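Local coordinates for outer membrane porin F (PDB 4RLC), which probably lets small solutes across the outer membrane of Pseudomonas aeruginosa through its N-terminal eight-stranded beta-barrel domain, at residues G81-L86 and M125-I130; Y136-T139 and F143-A146; E24-R29 and A59-E64. One frame throughout, in Å; residues are numbered along the deposited sequence.

All three contacts sit in one antiparallel sheet of eight strands that closes into a barrel. Along the chain the order is contact 3, contact 1, contact 2, with no overlap. Contacts 1 and 3 have centres about 11 Å apart and meet through the neighbouring strands 56-66 and 80-91, where Leu83 N lies 2.9 Å from Gly63 O in a probable hydrogen bond. Contacts 1 and 2 share strand 120-137 but lie on opposite sides of the chain's centre, about 24 Å between centres. Contacts 2 and 3, centres about 16 Å apart, meet by the salt bridge of Lys145 with Glu24. Contacts 1 and 3 each join strands one apart through the barrel interior, while contact 2 pairs neighbours at a hairpin's end, so the barrel is tied both along its sheet and across its inside.

Contact 1 (G81-L86 and M125-I130); sequences GNLTSL and MTMANI. With C8E ((hydroxyethyloxy)tri(ethyloxy)octane), chain D.
Met127 and Asn129 meet Leu83 and Ser85 of strand 80-91 across the inside of the barrel, with strand 98-115 lying between the two strands in the sheet. The backbones stay well apart, 8.5 Å from Ser85 CA to Asn129 CA, and the side chains do the touching. Thr126 turns to the outer surface, where its OG1 lies 3.2 Å from C14 of a bound C8E detergent. The same molecule runs on to Thr84, whose CG2 is 3.6 Å from its C8, and spans the two strands on the outside. Met127 points inward. Its chain is bent at the last torsion (chi3 -42°), which brings the terminal methyl CE to 3.9 Å from Leu83 CD1, the two side chains crossing at about a right angle; Gln151 of strand 142-153 touches both. Two residues further on, Asn129 extends its amide toward Ser85, and ND2 comes to 2.8 Å from Ser85 OG. Asp87 is the polar partner of both: one carboxylate oxygen takes the Asn129 amide and the other is bonded to the Ser85 hydroxyl. A lone apolar touch thus sits beside a polar cluster in the barrel interior, and the amide and hydroxyl bound to the Asp87 carboxylate would be expected to spread some of its negative charge.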
loop_
_atom_site.group_PDB
_atom_site.type_symbol
_atom_site.label_atom_id
_atom_site.label_comp_id
_atom_site.label_asym_id
_atom_site.label_seq_id
_atom_site.Cartn_x
_atom_site.Cartn_y
_atom_site.Cartn_z
ATOM N N GLY A 81 -9.231 -10.732 8.130
ATOM C CA GLY A 81 -7.825 -10.620 8.385
ATOM C C GLY A 81 -7.256 -9.286 8.063
ATOM O O GLY A 81 -7.986 -8.300 7.830
ATOM N N ASN A 82 -5.937 -9.251 8.049
ATOM C CA ASN A 82 -5.272 -7.960 7.916
ATOM C C ASN A 82 -3.907 -8.130 7.315
ATOM O O ASN A 82 -3.408 -9.270 7.162
ATOM C CB ASN A 82 -5.217 -7.236 9.245
ATOM C CG ASN A 82 -4.535 -8.059 10.311
ATOM O OD1 ASN A 82 -3.361 -8.383 10.189
ATOM N ND2 ASN A 82 -5.302 -8.522 11.291
ATOM N N LEU A 83 -3.384 -7.011 6.875
ATOM C CA LEU A 83 -2.094 -6.961 6.217
ATOM C C LEU A 83 -1.310 -5.746 6.708
ATOM O O LEU A 83 -1.814 -4.600 6.586
ATOM C CB LEU A 83 -2.312 -6.897 4.707
ATOM C CG LEU A 83 -1.089 -6.935 3.791
ATOM C CD1 LEU A 83 -0.650 -8.365 3.725
ATOM C CD2 LEU A 83 -1.406 -6.481 2.375
ATOM N N THR A 84 -0.092 -5.952 7.201
ATOM C CA THR A 84 0.762 -4.864 7.635
ATOM C C THR A 84 1.953 -4.827 6.726
ATOM O O THR A 84 2.565 -5.877 6.518
ATOM C CB THR A 84 1.209 -5.112 9.043
ATOM O OG1 THR A 84 0.056 -5.411 9.860
ATOM C CG2 THR A 84 2.017 -3.930 9.534
ATOM N N SER A 85 2.348 -3.661 6.227
ATOM C CA SER A 85 3.381 -3.649 5.219
ATOM C C SER A 85 4.367 -2.507 5.422
ATOM O O SER A 85 3.999 -1.437 5.934
ATOM C CB SER A 85 2.678 -3.495 3.875
ATOM O OG SER A 85 3.566 -3.595 2.829
ATOM N N LEU A 86 5.617 -2.759 5.109
ATOM C CA LEU A 86 6.644 -1.731 5.097
ATOM C C LEU A 86 7.189 -1.731 3.699
ATOM O O LEU A 86 7.768 -2.759 3.214
ATOM C CB LEU A 86 7.791 -2.021 6.109
ATOM C CG LEU A 86 8.875 -0.924 6.284
ATOM C CD1 LEU A 86 8.322 0.376 6.823
ATOM C CD2 LEU A 86 9.935 -1.394 7.274
ATOM N N MET A 125 1.484 -15.099 7.461
ATOM C CA MET A 125 2.420 -15.342 6.375
ATOM C C MET A 125 3.204 -14.065 6.073
ATOM O O MET A 125 2.647 -12.976 6.192
ATOM C CB MET A 125 1.595 -15.763 5.210
ATOM C CG MET A 125 2.343 -16.072 3.980
ATOM S SD MET A 125 1.229 -16.482 2.607
ATOM C CE MET A 125 2.443 -17.367 1.643
ATOM N N THR A 126 4.469 -14.201 5.708
ATOM C CA THR A 126 5.277 -13.047 5.238
ATOM C C THR A 126 5.353 -13.092 3.727
ATOM O O THR A 126 5.549 -14.159 3.184
ATOM C CB THR A 126 6.692 -13.111 5.854
ATOM O OG1 THR A 126 6.563 -13.018 7.271
ATOM C CG2 THR A 126 7.586 -11.978 5.325
ATOM N N MET A 127 5.197 -11.954 3.026
ATOM C CA MET A 127 5.201 -11.956 1.553
ATOM C C MET A 127 6.037 -10.749 1.089
ATOM O O MET A 127 6.330 -9.844 1.860
ATOM C CB MET A 127 3.772 -11.842 1.057
ATOM C CG MET A 127 2.899 -12.992 1.510
ATOM S SD MET A 127 1.210 -12.669 0.978
ATOM C CE MET A 127 1.051 -10.936 1.342
ATOM N N ALA A 128 6.502 -10.813 -0.148
ATOM C CA ALA A 128 7.221 -9.714 -0.751
ATOM C C ALA A 128 6.242 -8.945 -1.576
ATOM O O ALA A 128 5.350 -9.561 -2.213
ATOM C CB ALA A 128 8.321 -10.236 -1.653
ATOM N N ASN A 129 6.446 -7.640 -1.668
ATOM C CA ASN A 129 5.548 -6.748 -2.411
ATOM C C ASN A 129 6.277 -6.066 -3.507
ATOM O O ASN A 129 7.369 -5.643 -3.292
ATOM C CB ASN A 129 5.039 -5.575 -1.549
ATOM C CG ASN A 129 4.300 -6.010 -0.362
ATOM O OD1 ASN A 129 3.680 -7.082 -0.369
ATOM N ND2 ASN A 129 4.352 -5.202 0.700
ATOM N N ILE A 130 5.662 -5.932 -4.696
ATOM C CA ILE A 130 6.188 -5.011 -5.642
ATOM C C ILE A 130 4.977 -4.220 -6.159
ATOM O O ILE A 130 3.850 -4.734 -6.208
ATOM C CB ILE A 130 6.927 -5.774 -6.787
ATOM C CG1 ILE A 130 7.515 -4.804 -7.783
ATOM C CG2 ILE A 130 6.004 -6.743 -7.491
ATOM C CD1 ILE A 130 8.877 -5.212 -8.252
HETATM C C1 C8E D . 7.947 1.551 13.172
HETATM C C2 C8E D . 8.018 0.091 12.761
HETATM C C3 C8E D . 7.311 -0.817 13.764
HETATM C C4 C8E D . 5.871 -1.124 13.357
HETATM C C5 C8E D . 5.673 -2.596 12.980
HETATM C C6 C8E D . 6.280 -2.933 11.611
HETATM C C7 C8E D . 6.326 -4.438 11.345
HETATM C C8 C8E D . 5.461 -4.854 10.166
HETATM O O9 C8E D . 6.210 -4.841 8.955
HETATM C C10 C8E D . 5.804 -5.799 7.964
HETATM C C11 C8E D . 6.900 -6.801 7.609
HETATM O O12 C8E D . 6.786 -7.981 8.380
HETATM C C13 C8E D . 7.373 -9.148 7.810
HETATM C C14 C8E D . 7.334 -10.309 8.808
#

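Contact 2 (Y136-T139 and F143-A146); sequences YYFT and FAKA. With C8E ((hydroxyethyloxy)tri(ethyloxy)octane), chain F.
Tyr136 and Ala144 form an antiparallel hydrogen-bonded pair in which each backbone N-H meets the other's carbonyl. Tyr136 N donates to Ala144 O at 2.8 Å, an almost straight bond (172° at the hydrogen) that arrives nearly end-on to the carbonyl. The return bond, from Ala144 N to Tyr136 O, is longer at 3.1 Å, and its donor stands 33° away from the carbonyl plane. Tyr136 O also receives a CA-H contact from Phe143, with Phe143 CA 3.2 Å away. These bonds close the end of the beta hairpin made by strands 120-137 and 142-153, one of the up-and-down connections of the barrel; in its turn, Thr139 OG1 is hydrogen-bonded to the backbone N of Asn141 and of Phe142. Next to the pair, Phe143 CB sits over one face of the Tyr137 ring, 4.0 Å from its centroid, while the two side chains run alongside each other, pointing the same way, with the ring planes oblique at 52°. Tyr137 OH is satisfied by Glu22 OE2 of strand 21-30, and the Phe143 ring has a cation-pi partner in Lys135. Phe138 CG lies between its own backbone N and carbonyl carbon, which turns CE2 back to 3.7 Å from Phe143 C, the ring meeting Ala144 N at the edge.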
loop_
_atom_site.group_PDB
_atom_site.type_symbol
_atom_site.label_atom_id
_atom_site.label_comp_id
_atom_site.label_asym_id
_atom_site.label_seq_id
_atom_site.Cartn_x
_atom_site.Cartn_y
_atom_site.Cartn_z
ATOM N N TYR A 136 -1.087 11.965 -7.939
ATOM C CA TYR A 136 -1.262 13.267 -8.488
ATOM C C TYR A 136 -1.529 14.217 -7.325
ATOM O O TYR A 136 -2.562 14.175 -6.725
ATOM C CB TYR A 136 -2.383 13.342 -9.511
ATOM C CG TYR A 136 -2.269 14.545 -10.399
ATOM C CD1 TYR A 136 -2.467 15.802 -9.925
ATOM C CD2 TYR A 136 -1.903 14.445 -11.735
ATOM C CE1 TYR A 136 -2.333 16.944 -10.701
ATOM C CE2 TYR A 136 -1.757 15.573 -12.496
ATOM C CZ TYR A 136 -2.025 16.824 -11.993
ATOM O OH TYR A 136 -1.857 17.938 -12.794
ATOM N N TYR A 137 -0.531 15.078 -7.101
ATOM C CA TYR A 137 -0.647 16.179 -6.130
ATOM C C TYR A 137 -1.383 17.304 -6.850
ATOM O O TYR A 137 -0.826 18.076 -7.615
ATOM C CB TYR A 137 0.736 16.630 -5.642
ATOM C CG TYR A 137 1.465 15.580 -4.862
ATOM C CD1 TYR A 137 2.224 14.608 -5.505
ATOM C CD2 TYR A 137 1.454 15.545 -3.443
ATOM C CE1 TYR A 137 2.905 13.635 -4.791
ATOM C CE2 TYR A 137 2.153 14.577 -2.725
ATOM C CZ TYR A 137 2.931 13.637 -3.370
ATOM O OH TYR A 137 3.615 12.621 -2.675
ATOM N N PHE A 138 -2.665 17.453 -6.507
ATOM C CA PHE A 138 -3.503 18.516 -7.039
ATOM C C PHE A 138 -3.547 19.788 -6.254
ATOM O O PHE A 138 -4.056 20.782 -6.770
ATOM C CB PHE A 138 -4.899 17.940 -7.348
ATOM C CG PHE A 138 -5.606 17.393 -6.142
ATOM C CD1 PHE A 138 -6.280 18.256 -5.303
ATOM C CD2 PHE A 138 -5.583 16.067 -5.837
ATOM C CE1 PHE A 138 -6.953 17.770 -4.186
ATOM C CE2 PHE A 138 -6.178 15.574 -4.663
ATOM C CZ PHE A 138 -6.915 16.453 -3.883
ATOM N N THR A 139 -3.059 19.766 -4.989
ATOM C CA THR A 139 -2.597 20.918 -4.314
ATOM C C THR A 139 -1.172 20.647 -3.813
ATOM O O THR A 139 -0.638 19.548 -3.929
ATOM C CB THR A 139 -3.517 21.368 -3.095
ATOM O OG1 THR A 139 -3.167 20.636 -1.929
ATOM C CG2 THR A 139 -5.002 21.178 -3.382
ATOM N N PHE A 143 -3.084 14.705 -2.392
ATOM C CA PHE A 143 -2.939 13.825 -3.591
ATOM C C PHE A 143 -4.026 12.790 -3.644
ATOM O O PHE A 143 -4.590 12.373 -2.677
ATOM C CB PHE A 143 -1.526 13.218 -3.674
ATOM C CG PHE A 143 -1.217 12.204 -2.617
ATOM C CD1 PHE A 143 -1.553 10.850 -2.740
ATOM C CD2 PHE A 143 -0.680 12.662 -1.389
ATOM C CE1 PHE A 143 -1.237 9.958 -1.700
ATOM C CE2 PHE A 143 -0.361 11.751 -0.383
ATOM C CZ PHE A 143 -0.685 10.449 -0.504
ATOM N N ALA A 144 -4.285 12.302 -4.884
ATOM C CA ALA A 144 -5.034 11.112 -5.118
ATOM C C ALA A 144 -4.044 10.120 -5.819
ATOM O O ALA A 144 -3.108 10.566 -6.510
ATOM C CB ALA A 144 -6.215 11.420 -6.012
ATOM N N LYS A 145 -4.259 8.861 -5.601
ATOM C CA LYS A 145 -3.330 7.799 -6.105
ATOM C C LYS A 145 -4.107 6.667 -6.748
ATOM O O LYS A 145 -5.186 6.295 -6.287
ATOM C CB LYS A 145 -2.569 7.273 -4.862
ATOM C CG LYS A 145 -1.721 6.030 -4.965
ATOM C CD LYS A 145 -0.999 5.850 -3.631
ATOM C CE LYS A 145 -0.618 4.433 -3.247
ATOM N NZ LYS A 145 0.241 4.511 -2.007
ATOM N N ALA A 146 -3.591 6.118 -7.878
ATOM C CA ALA A 146 -4.094 4.875 -8.438
ATOM C C ALA A 146 -2.930 3.893 -8.479
ATOM O O ALA A 146 -1.826 4.308 -8.858
ATOM C CB ALA A 146 -4.486 5.103 -9.915
HETATM C C6 C8E F . 3.605 14.325 -19.902
HETATM C C7 C8E F . 2.079 14.241 -20.065
HETATM C C8 C8E F . 1.291 14.711 -18.836
HETATM O O9 C8E F . 0.107 13.915 -18.664
HETATM C C10 C8E F . -0.414 13.860 -17.325
HETATM C C11 C8E F . -1.891 14.237 -17.389
HETATM O O12 C8E F . -2.573 14.017 -16.155
HETATM C C13 C8E F . -2.662 12.646 -15.761
HETATM C C14 C8E F . -3.985 12.450 -15.039
HETATM O O15 C8E F . -4.013 11.139 -14.466
HETATM C C16 C8E F . -3.509 11.046 -13.127
HETATM C C17 C8E F . -4.363 10.086 -12.307
HETATM O O18 C8E F . -3.812 9.967 -10.992
HETATM C C19 C8E F . -4.499 9.063 -10.156
HETATM C C20 C8E F . -5.595 9.821 -9.487
HETATM O O21 C8E F . -6.811 9.100 -9.547
#

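Contact 3 (E24-R29 and A59-E64); sequences EAFGKR and ALSYGE. With C8E ((hydroxyethyloxy)tri(ethyloxy)octane), chain C; C8E ((hydroxyethyloxy)tri(ethyloxy)octane), chain E.
Phe26 lays its ring against strand 56-66, and what it meets there is largely backbone: Phe26 CZ is 3.8 Å from Tyr62 O and 4.2 Å from Gly63 CA. With no CB on Gly63, the ring tip can settle close to the main chain at that point. Ser61 contributes its CB, 4.2 Å from Phe26 CE2, and all three approaches to the ring are oblique. The phenyl is sent inward with CG between the backbone N and the carbonyl carbon (chi1 69°). Both strands belong to the closed antiparallel barrel, with strand 42-51 between them, so they run in the same general sense, their segment directions 49° apart and their axes 8.7 Å apart at closest approach; Leu43 of that middle strand touches Phe26 too. Detergent lies against the outer surface. One C8E packs its alkyl chain along Leu60 and Tyr62, with C1 3.5 Å from Tyr62 CD1, and the phenol of Tyr62 bonds to the anti lone pair of Glu64 OE2. A second C8E ends at Arg29: its O21 sits at the guanidinium edge, near its plane, accepting a hydrogen bond from Arg29 NH1 at 2.6 Å and a weak one from Arg29 NE, while NH1 also forms a salt bridge with Asp42.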
loop_
_atom_site.group_PDB
_atom_site.type_symbol
_atom_site.label_atom_id
_atom_site.label_comp_id
_atom_site.label_asym_id
_atom_site.label_seq_id
_atom_site.Cartn_x
_atom_site.Cartn_y
_atom_site.Cartn_z
ATOM N N GLU A 24 -2.226 8.615 4.511
ATOM C CA GLU A 24 -3.042 8.155 3.347
ATOM C C GLU A 24 -4.102 7.187 3.750
ATOM O O GLU A 24 -3.880 6.376 4.707
ATOM C CB GLU A 24 -2.089 7.465 2.335
ATOM C CG GLU A 24 -2.754 6.969 1.072
ATOM C CD GLU A 24 -1.719 6.351 0.127
ATOM O OE1 GLU A 24 -0.585 6.847 0.094
ATOM O OE2 GLU A 24 -2.057 5.360 -0.560
ATOM N N ALA A 25 -5.245 7.168 3.038
ATOM C CA ALA A 25 -6.275 6.153 3.171
ATOM C C ALA A 25 -6.294 5.462 1.824
ATOM O O ALA A 25 -6.147 6.136 0.844
ATOM C CB ALA A 25 -7.659 6.682 3.476
ATOM N N PHE A 26 -6.450 4.153 1.843
ATOM C CA PHE A 26 -6.517 3.357 0.563
ATOM C C PHE A 26 -7.563 2.281 0.548
ATOM O O PHE A 26 -8.012 1.797 1.582
ATOM C CB PHE A 26 -5.133 2.780 0.258
ATOM C CG PHE A 26 -4.674 1.722 1.188
ATOM C CD1 PHE A 26 -5.134 0.445 1.131
ATOM C CD2 PHE A 26 -3.745 2.066 2.212
ATOM C CE1 PHE A 26 -4.695 -0.542 2.031
ATOM C CE2 PHE A 26 -3.316 1.097 3.090
ATOM C CZ PHE A 26 -3.822 -0.174 3.035
ATOM N N GLY A 27 -7.869 1.748 -0.681
ATOM C CA GLY A 27 -8.746 0.699 -0.795
ATOM C C GLY A 27 -8.341 -0.002 -2.115
ATOM O O GLY A 27 -8.066 0.655 -3.106
ATOM N N LYS A 28 -8.158 -1.291 -2.018
ATOM C CA LYS A 28 -7.638 -2.147 -3.157
ATOM C C LYS A 28 -8.513 -3.380 -3.346
ATOM O O LYS A 28 -9.147 -3.878 -2.423
ATOM C CB LYS A 28 -6.215 -2.561 -2.821
ATOM C CG LYS A 28 -5.250 -1.461 -2.588
ATOM C CD LYS A 28 -3.918 -2.024 -2.115
ATOM C CE LYS A 28 -2.944 -0.904 -1.788
ATOM N NZ LYS A 28 -1.488 -1.337 -1.819
ATOM N N ARG A 29 -8.582 -3.911 -4.580
ATOM C CA ARG A 29 -9.395 -5.030 -4.841
ATOM C C ARG A 29 -8.522 -6.010 -5.683
ATOM O O ARG A 29 -7.804 -5.565 -6.568
ATOM C CB ARG A 29 -10.603 -4.589 -5.701
ATOM C CG ARG A 29 -11.464 -5.720 -6.206
ATOM C CD ARG A 29 -12.759 -5.219 -6.866
ATOM N NE ARG A 29 -13.605 -4.415 -5.963
ATOM C CZ ARG A 29 -14.482 -4.892 -5.062
ATOM N NH1 ARG A 29 -15.183 -4.035 -4.305
ATOM N NH2 ARG A 29 -14.652 -6.210 -4.874
ATOM N N ALA A 59 7.181 3.797 3.931
ATOM C CA ALA A 59 5.778 3.839 4.401
ATOM C C ALA A 59 5.447 2.559 5.113
ATOM O O ALA A 59 5.781 1.429 4.672
ATOM C CB ALA A 59 4.825 4.046 3.203
ATOM N N LEU A 60 4.729 2.734 6.198
ATOM C CA LEU A 60 4.126 1.689 6.982
ATOM C C LEU A 60 2.603 1.747 6.741
ATOM O O LEU A 60 1.933 2.793 6.896
ATOM C CB LEU A 60 4.451 2.003 8.492
ATOM C CG LEU A 60 3.825 1.046 9.492
ATOM C CD1 LEU A 60 4.405 -0.352 9.357
ATOM C CD2 LEU A 60 4.077 1.607 10.940
ATOM N N SER A 61 2.036 0.617 6.356
ATOM C CA SER A 61 0.630 0.506 6.007
ATOM C C SER A 61 -0.044 -0.556 6.805
ATOM O O SER A 61 0.558 -1.592 7.180
ATOM C CB SER A 61 0.516 0.067 4.503
ATOM O OG SER A 61 1.064 1.047 3.733
ATOM N N TYR A 62 -1.332 -0.369 7.065
ATOM C CA TYR A 62 -2.145 -1.384 7.662
ATOM C C TYR A 62 -3.494 -1.436 6.972
ATOM O O TYR A 62 -4.099 -0.412 6.788
ATOM C CB TYR A 62 -2.393 -1.103 9.150
ATOM C CG TYR A 62 -3.296 -2.133 9.796
ATOM C CD1 TYR A 62 -2.822 -3.409 10.077
ATOM C CD2 TYR A 62 -4.632 -1.847 10.123
ATOM C CE1 TYR A 62 -3.631 -4.369 10.667
ATOM C CE2 TYR A 62 -5.448 -2.816 10.658
ATOM C CZ TYR A 62 -4.932 -4.052 10.976
ATOM O OH TYR A 62 -5.738 -5.012 11.519
ATOM N N GLY A 63 -3.994 -2.624 6.714
ATOM C CA GLY A 63 -5.264 -2.793 6.021
ATOM C C GLY A 63 -6.003 -4.009 6.515
ATOM O O GLY A 63 -5.370 -4.956 7.054
ATOM N N GLU A 64 -7.319 -3.969 6.407
ATOM C CA GLU A 64 -8.187 -5.077 6.755
ATOM C C GLU A 64 -8.909 -5.592 5.510
ATOM O O GLU A 64 -9.362 -4.789 4.701
ATOM C CB GLU A 64 -9.204 -4.662 7.852
ATOM C CG GLU A 64 -8.432 -4.511 9.181
ATOM C CD GLU A 64 -9.269 -4.183 10.424
ATOM O OE1 GLU A 64 -10.496 -3.968 10.265
ATOM O OE2 GLU A 64 -8.653 -4.105 11.571
HETATM C C1 C8E C . -0.766 -2.486 12.803
HETATM C C2 C8E C . 0.334 -1.493 12.517
HETATM C C3 C8E C . -0.170 -0.074 12.223
HETATM C C4 C8E C . 0.642 0.489 11.068
HETATM C C5 C8E C . 0.347 1.936 10.694
HETATM C C6 C8E C . -1.105 2.305 10.512
HETATM C C7 C8E C . -1.177 3.633 9.769
HETATM C C8 C8E C . -2.582 4.208 9.629
HETATM O O9 C8E C . -2.466 5.643 9.515
HETATM C C10 C8E C . -3.349 6.343 8.620
HETATM C C11 C8E C . -4.668 6.750 9.282
HETATM O O12 C8E C . -5.431 7.686 8.480
HETATM C C13 C8E C . -6.220 7.110 7.435
HETATM C C14 C8E C . -7.485 6.456 7.983
HETATM O O15 C8E C . -7.689 5.190 7.348
HETATM C C16 C8E C . -8.985 4.625 7.518
HETATM C C17 C8E C . -9.344 3.956 6.217
HETATM O O18 C8E C . -10.183 2.841 6.447
HETATM O O12 C8E E . -8.438 1.843 -10.101
HETATM C C13 C8E E . -9.721 1.224 -10.144
HETATM C C14 C8E E . -10.434 1.248 -8.795
HETATM O O15 C8E E . -9.745 0.444 -7.829
HETATM C C16 C8E E . -10.579 -0.326 -7.001
HETATM C C17 C8E E . -10.533 0.170 -5.577
HETATM O O18 C8E E . -11.674 -0.370 -4.941
HETATM C C19 C8E E . -11.486 -0.873 -3.652
HETATM C C20 C8E E . -12.787 -1.344 -3.092
HETATM O O21 C8E E . -13.650 -1.899 -4.086
#